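Local atomic coordinates of ScaE cell-surface anchored scaffoldin protein (Ruminococcus flavefaciens, PDB entry 2ZF9), a protein that probably binds dockerin modules through its type III cohesin module, so attaching cellulosome components to the bacterial cell surface. Residues 39-42 / 48-51; 131-136 / 183-188. All blocks are in the same frame, centred on the assembly; numbering follows the deposited sequence.

How the interactions relate
The two interactions occupy one end of the cohesin module, with centres about 5 Å apart and each about 17 to 18 Å from the centre of the chain. Interaction 1 comes first in the sequence, between strands 33-41 and 50-58; interaction 2 follows and brings the end of strand 124-132 to strand 180-187. Backbone pairing divides the four segments into two layers: 39-42 runs beside 183-188, where L41 O lies 2.7 Å from E188 N, and 48-51 beside 131-136, where V51 N lies 2.8 Å from L131 O. Both interactions therefore span the same hydrophobic interior, and L41, V51, V133 and I185 make a common apolar cluster joining early and late parts of the chain.

Interaction 1 of 2, residues 39-42 / 48-51; sequences KTLT and NAKV
V51 has CG1 anti to its backbone nitrogen (chi1 -177°), and this setting splits its two methyls between K39 and L41. CG2 goes to the leucine: the two side chains meet tip to tip, CD1 of L41 lying 3.8 Å from CG2 of V51. The same L41 CD1 also rests 3.9 Å from CB of A49, so a single leucine methyl bridges two alternate residues of the facing segment.

The other branch of V51 takes the lysine. K39 does not run out straight: the bend at its second torsion (chi2 69°), followed by further turns, folds the aliphatic chain back beside the valine. Its CG is 3.8 Å from V51 CG1, and its CE returns to 3.9 Å from the same V51 methyl. K39 CD, between them, bows out to 4.4 Å from V51 CG1, so the bent chain touches the methyl at two points; the two side chains cross at an angle.

Although strands 33-41 and 50-58 form an antiparallel hairpin, no hydrogen bond joins 39-42 to 48-51, and the CA atoms of K39 and V51 are 8.4 Å apart. At this end the strands have separated into the two layers of the beta-sandwich expected of a cohesin. The backbones of K39 and L41 pair with Y184, Q186 and E188, in and just beyond strand 180-187, while A49 pairs with V133. I185 and V133 both touch L41 and V51, extending the apolar contact, whereas K39 is partly exposed at its border.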
loop_
_atom_site.group_PDB
_atom_site.type_symbol
_atom_site.label_atom_id
_atom_site.label_comp_id
_atom_site.label_asym_id
_atom_site.label_seq_id
_atom_site.Cartn_x
_atom_site.Cartn_y
_atom_site.Cartn_z
ATOM N N LYS A 39 -1.747 10.302 -8.487
ATOM C CA LYS A 39 -2.198 11.669 -8.343
ATOM C C LYS A 39 -1.460 12.573 -9.322
ATOM O O LYS A 39 -0.225 12.556 -9.368
ATOM C CB LYS A 39 -1.968 12.155 -6.901
ATOM C CG LYS A 39 -2.471 13.566 -6.605
ATOM C CD LYS A 39 -4.010 13.638 -6.617
ATOM C CE LYS A 39 -4.613 13.471 -5.246
ATOM N NZ LYS A 39 -5.758 14.430 -5.129
ATOM N N THR A 40 -2.216 13.386 -10.066
ATOM C CA THR A 40 -1.601 14.425 -10.908
ATOM C C THR A 40 -1.947 15.810 -10.378
ATOM O O THR A 40 -3.101 16.109 -10.100
ATOM C CB THR A 40 -1.985 14.289 -12.397
ATOM O OG1 THR A 40 -1.685 12.964 -12.853
ATOM C CG2 THR A 40 -1.206 15.305 -13.276
ATOM N N LEU A 41 -0.922 16.628 -10.185
ATOM C CA LEU A 41 -1.088 17.968 -9.672
ATOM C C LEU A 41 -0.782 18.977 -10.793
ATOM O O LEU A 41 -0.004 18.692 -11.683
ATOM C CB LEU A 41 -0.141 18.196 -8.501
ATOM C CG LEU A 41 -0.307 17.329 -7.247
ATOM C CD1 LEU A 41 0.757 17.719 -6.272
ATOM C CD2 LEU A 41 -1.724 17.488 -6.623
ATOM N N THR A 42 -1.390 20.159 -10.734
ATOM C CA THR A 42 -0.980 21.246 -11.642
ATOM C C THR A 42 0.394 21.731 -11.189
ATOM O O THR A 42 0.735 21.630 -10.012
ATOM C CB THR A 42 -1.954 22.441 -11.612
ATOM O OG1 THR A 42 -1.854 23.120 -10.356
ATOM C CG2 THR A 42 -3.389 21.977 -11.806
ATOM N N ASN A 48 5.283 22.224 -2.467
ATOM C CA ASN A 48 4.823 22.115 -1.055
ATOM C C ASN A 48 3.429 21.545 -0.827
ATOM O O ASN A 48 2.935 21.599 0.297
ATOM C CB ASN A 48 4.936 23.450 -0.298
ATOM C CG ASN A 48 6.296 24.046 -0.396
ATOM O OD1 ASN A 48 7.288 23.427 -0.025
ATOM N ND2 ASN A 48 6.358 25.270 -0.902
ATOM N N ALA A 49 2.794 21.014 -1.870
ATOM C CA ALA A 49 1.468 20.437 -1.735
ATOM C C ALA A 49 1.465 19.267 -0.744
ATOM O O ALA A 49 2.371 18.438 -0.740
ATOM C CB ALA A 49 0.937 20.002 -3.068
ATOM N N LYS A 50 0.469 19.247 0.130
ATOM C CA LYS A 50 0.285 18.146 1.064
ATOM C C LYS A 50 -0.819 17.287 0.466
ATOM O O LYS A 50 -1.980 17.708 0.348
ATOM C CB LYS A 50 -0.092 18.652 2.438
ATOM C CG LYS A 50 1.078 19.272 3.161
ATOM C CD LYS A 50 0.669 19.780 4.529
ATOM C CE LYS A 50 1.921 20.227 5.301
ATOM N NZ LYS A 50 1.572 20.823 6.635
ATOM N N VAL A 51 -0.427 16.103 0.009
ATOM C CA VAL A 51 -1.304 15.302 -0.821
ATOM C C VAL A 51 -1.820 14.101 -0.013
ATOM O O VAL A 51 -1.029 13.303 0.508
ATOM C CB VAL A 51 -0.565 14.820 -2.125
ATOM C CG1 VAL A 51 -1.513 14.053 -3.003
ATOM C CG2 VAL A 51 0.014 16.004 -2.912
#

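Interaction 2 of 2, residues 131-136 / 183-188; sequences LQVPAD and GYIQVE
V133 and I185 meet without any ring or amide plane between them; the principal flat groups, the Y184 ring and the amides of Q186 and Q132, all start from bonds directed away from the facing segment. There the Y184 ring makes a cation-pi interaction with K142, the Q186 amide uses NE2 to bond T40 OG1, and Q132 NE2 bonds N48 O. Between Y184 and Q186, I185 is directed inward, and all the direct contacts with 131-136 are made by its aliphatic groups.

I185 works through two methyls. CG2 sits 3.8 Å from CG2 of V133, the closest approach between the segments, as the two branched side chains cross at a slant. The longer arm is nearly extended (chi2 166°) and takes CD1 farther across, to 4.0 Å from CB of L131. On the way I185 CD1 also passes V133 CG2 at 4.1 Å, so this one methyl touches two alternate residues of the facing segment. L131 meets the isoleucine through CB, at the base of its side chain; its own CD1 is farther off, 4.6 Å from I185 CD1. The leucine also packs on L77 and V145.

The CA atoms of V133 and I185 are 8.0 Å apart and no hydrogen bond crosses, consistent with face-to-face packing of the two layers of a cohesin beta-sandwich. Y184 pairs with T37 of strand 33-41, in the layer opposite L131 and V133. All three contacting residues are buried. Y143 of strand 142-149 touches V133, and the I185 side chain also touches M53 of strand 50-58.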
loop_
_atom_site.group_PDB
_atom_site.type_symbol
_atom_site.label_atom_id
_atom_site.label_comp_id
_atom_site.label_asym_id
_atom_site.label_seq_id
_atom_site.Cartn_x
_atom_site.Cartn_y
_atom_site.Cartn_z
ATOM N N LEU A 131 1.499 12.882 1.972
ATOM C CA LEU A 131 2.867 13.096 1.545
ATOM C C LEU A 131 2.974 14.514 1.038
ATOM O O LEU A 131 2.091 14.996 0.329
ATOM C CB LEU A 131 3.276 12.105 0.426
ATOM C CG LEU A 131 3.370 10.643 0.876
ATOM C CD1 LEU A 131 3.676 9.727 -0.300
ATOM C CD2 LEU A 131 4.436 10.491 1.954
ATOM N N GLN A 132 4.051 15.185 1.414
ATOM C CA GLN A 132 4.262 16.540 0.943
ATOM C C GLN A 132 5.323 16.617 -0.183
ATOM O O GLN A 132 6.415 16.061 -0.093
ATOM C CB GLN A 132 4.578 17.483 2.114
ATOM C CG GLN A 132 4.763 18.964 1.672
ATOM C CD GLN A 132 5.028 19.893 2.849
ATOM O OE1 GLN A 132 5.727 19.523 3.789
ATOM N NE2 GLN A 132 4.469 21.114 2.794
ATOM N N VAL A 133 4.946 17.290 -1.250
ATOM C CA VAL A 133 5.766 17.472 -2.455
ATOM C C VAL A 133 6.815 18.560 -2.182
ATOM O O VAL A 133 6.538 19.512 -1.453
ATOM C CB VAL A 133 4.822 17.879 -3.597
ATOM C CG1 VAL A 133 5.573 18.236 -4.872
ATOM C CG2 VAL A 133 3.810 16.756 -3.858
ATOM N N PRO A 134 8.045 18.394 -2.695
ATOM C CA PRO A 134 9.080 19.418 -2.387
ATOM C C PRO A 134 8.845 20.798 -3.009
ATOM O O PRO A 134 8.095 20.946 -3.975
ATOM C CB PRO A 134 10.364 18.808 -2.954
ATOM C CG PRO A 134 9.901 17.802 -3.978
ATOM C CD PRO A 134 8.588 17.268 -3.482
ATOM N N ALA A 135 9.499 21.812 -2.449
ATOM C CA ALA A 135 9.299 23.185 -2.901
ATOM C C ALA A 135 9.807 23.374 -4.351
ATOM O O ALA A 135 9.357 24.268 -5.064
ATOM C CB ALA A 135 9.967 24.180 -1.919
ATOM N N ASP A 136 10.674 22.483 -4.817
ATOM C CA ASP A 136 11.257 22.642 -6.148
ATOM C C ASP A 136 10.542 21.875 -7.252
ATOM O O ASP A 136 11.044 21.819 -8.370
ATOM C CB ASP A 136 12.766 22.292 -6.119
ATOM C CG ASP A 136 13.034 20.829 -5.779
ATOM O OD1 ASP A 136 12.130 20.160 -5.232
ATOM O OD2 ASP A 136 14.161 20.348 -6.052
ATOM N N GLY A 183 1.620 3.521 -7.135
ATOM C CA GLY A 183 1.115 4.858 -7.358
ATOM C C GLY A 183 2.209 5.898 -7.437
ATOM O O GLY A 183 3.415 5.576 -7.536
ATOM N N TYR A 184 1.792 7.161 -7.422
ATOM C CA TYR A 184 2.724 8.272 -7.539
ATOM C C TYR A 184 2.025 9.594 -7.317
ATOM O O TYR A 184 0.778 9.676 -7.328
ATOM C CB TYR A 184 3.388 8.298 -8.937
ATOM C CG TYR A 184 2.426 8.212 -10.086
ATOM C CD1 TYR A 184 2.315 7.033 -10.839
ATOM C CD2 TYR A 184 1.599 9.294 -10.418
ATOM C CE1 TYR A 184 1.416 6.947 -11.907
ATOM C CE2 TYR A 184 0.677 9.212 -11.491
ATOM C CZ TYR A 184 0.615 8.049 -12.227
ATOM O OH TYR A 184 -0.286 7.965 -13.260
ATOM N N ILE A 185 2.842 10.626 -7.120
ATOM C CA ILE A 185 2.406 11.996 -7.292
ATOM C C ILE A 185 3.209 12.539 -8.477
ATOM O O ILE A 185 4.441 12.464 -8.478
ATOM C CB ILE A 185 2.681 12.856 -6.034
ATOM C CG1 ILE A 185 1.970 12.260 -4.809
ATOM C CG2 ILE A 185 2.269 14.355 -6.310
ATOM C CD1 ILE A 185 2.464 12.853 -3.452
ATOM N N GLN A 186 2.530 13.074 -9.475
ATOM C CA GLN A 186 3.270 13.688 -10.586
ATOM C C GLN A 186 2.739 15.082 -10.862
ATOM O O GLN A 186 1.585 15.398 -10.526
ATOM C CB GLN A 186 3.196 12.828 -11.844
ATOM C CG GLN A 186 1.807 12.735 -12.433
ATOM C CD GLN A 186 1.817 11.893 -13.688
ATOM O OE1 GLN A 186 2.876 11.423 -14.111
ATOM N NE2 GLN A 186 0.645 11.682 -14.278
ATOM N N VAL A 187 3.599 15.920 -11.429
ATOM C CA VAL A 187 3.223 17.303 -11.751
ATOM C C VAL A 187 2.866 17.314 -13.234
ATOM O O VAL A 187 3.651 16.871 -14.068
ATOM C CB VAL A 187 4.386 18.278 -11.483
ATOM C CG1 VAL A 187 3.919 19.729 -11.665
ATOM C CG2 VAL A 187 4.964 18.072 -10.084
ATOM N N GLU A 188 1.676 17.811 -13.553
ATOM C CA GLU A 188 1.252 17.931 -14.949
ATOM C C GLU A 188 2.350 18.584 -15.800
ATOM O O GLU A 188 2.930 19.607 -15.418
ATOM C CB GLU A 188 -0.049 18.751 -15.041
ATOM C CG GLU A 188 -0.738 18.664 -16.402
ATOM C CD GLU A 188 -1.602 17.422 -16.547
ATOM O OE1 GLU A 188 -1.225 16.497 -17.310
ATOM O OE2 GLU A 188 -2.663 17.366 -15.883
#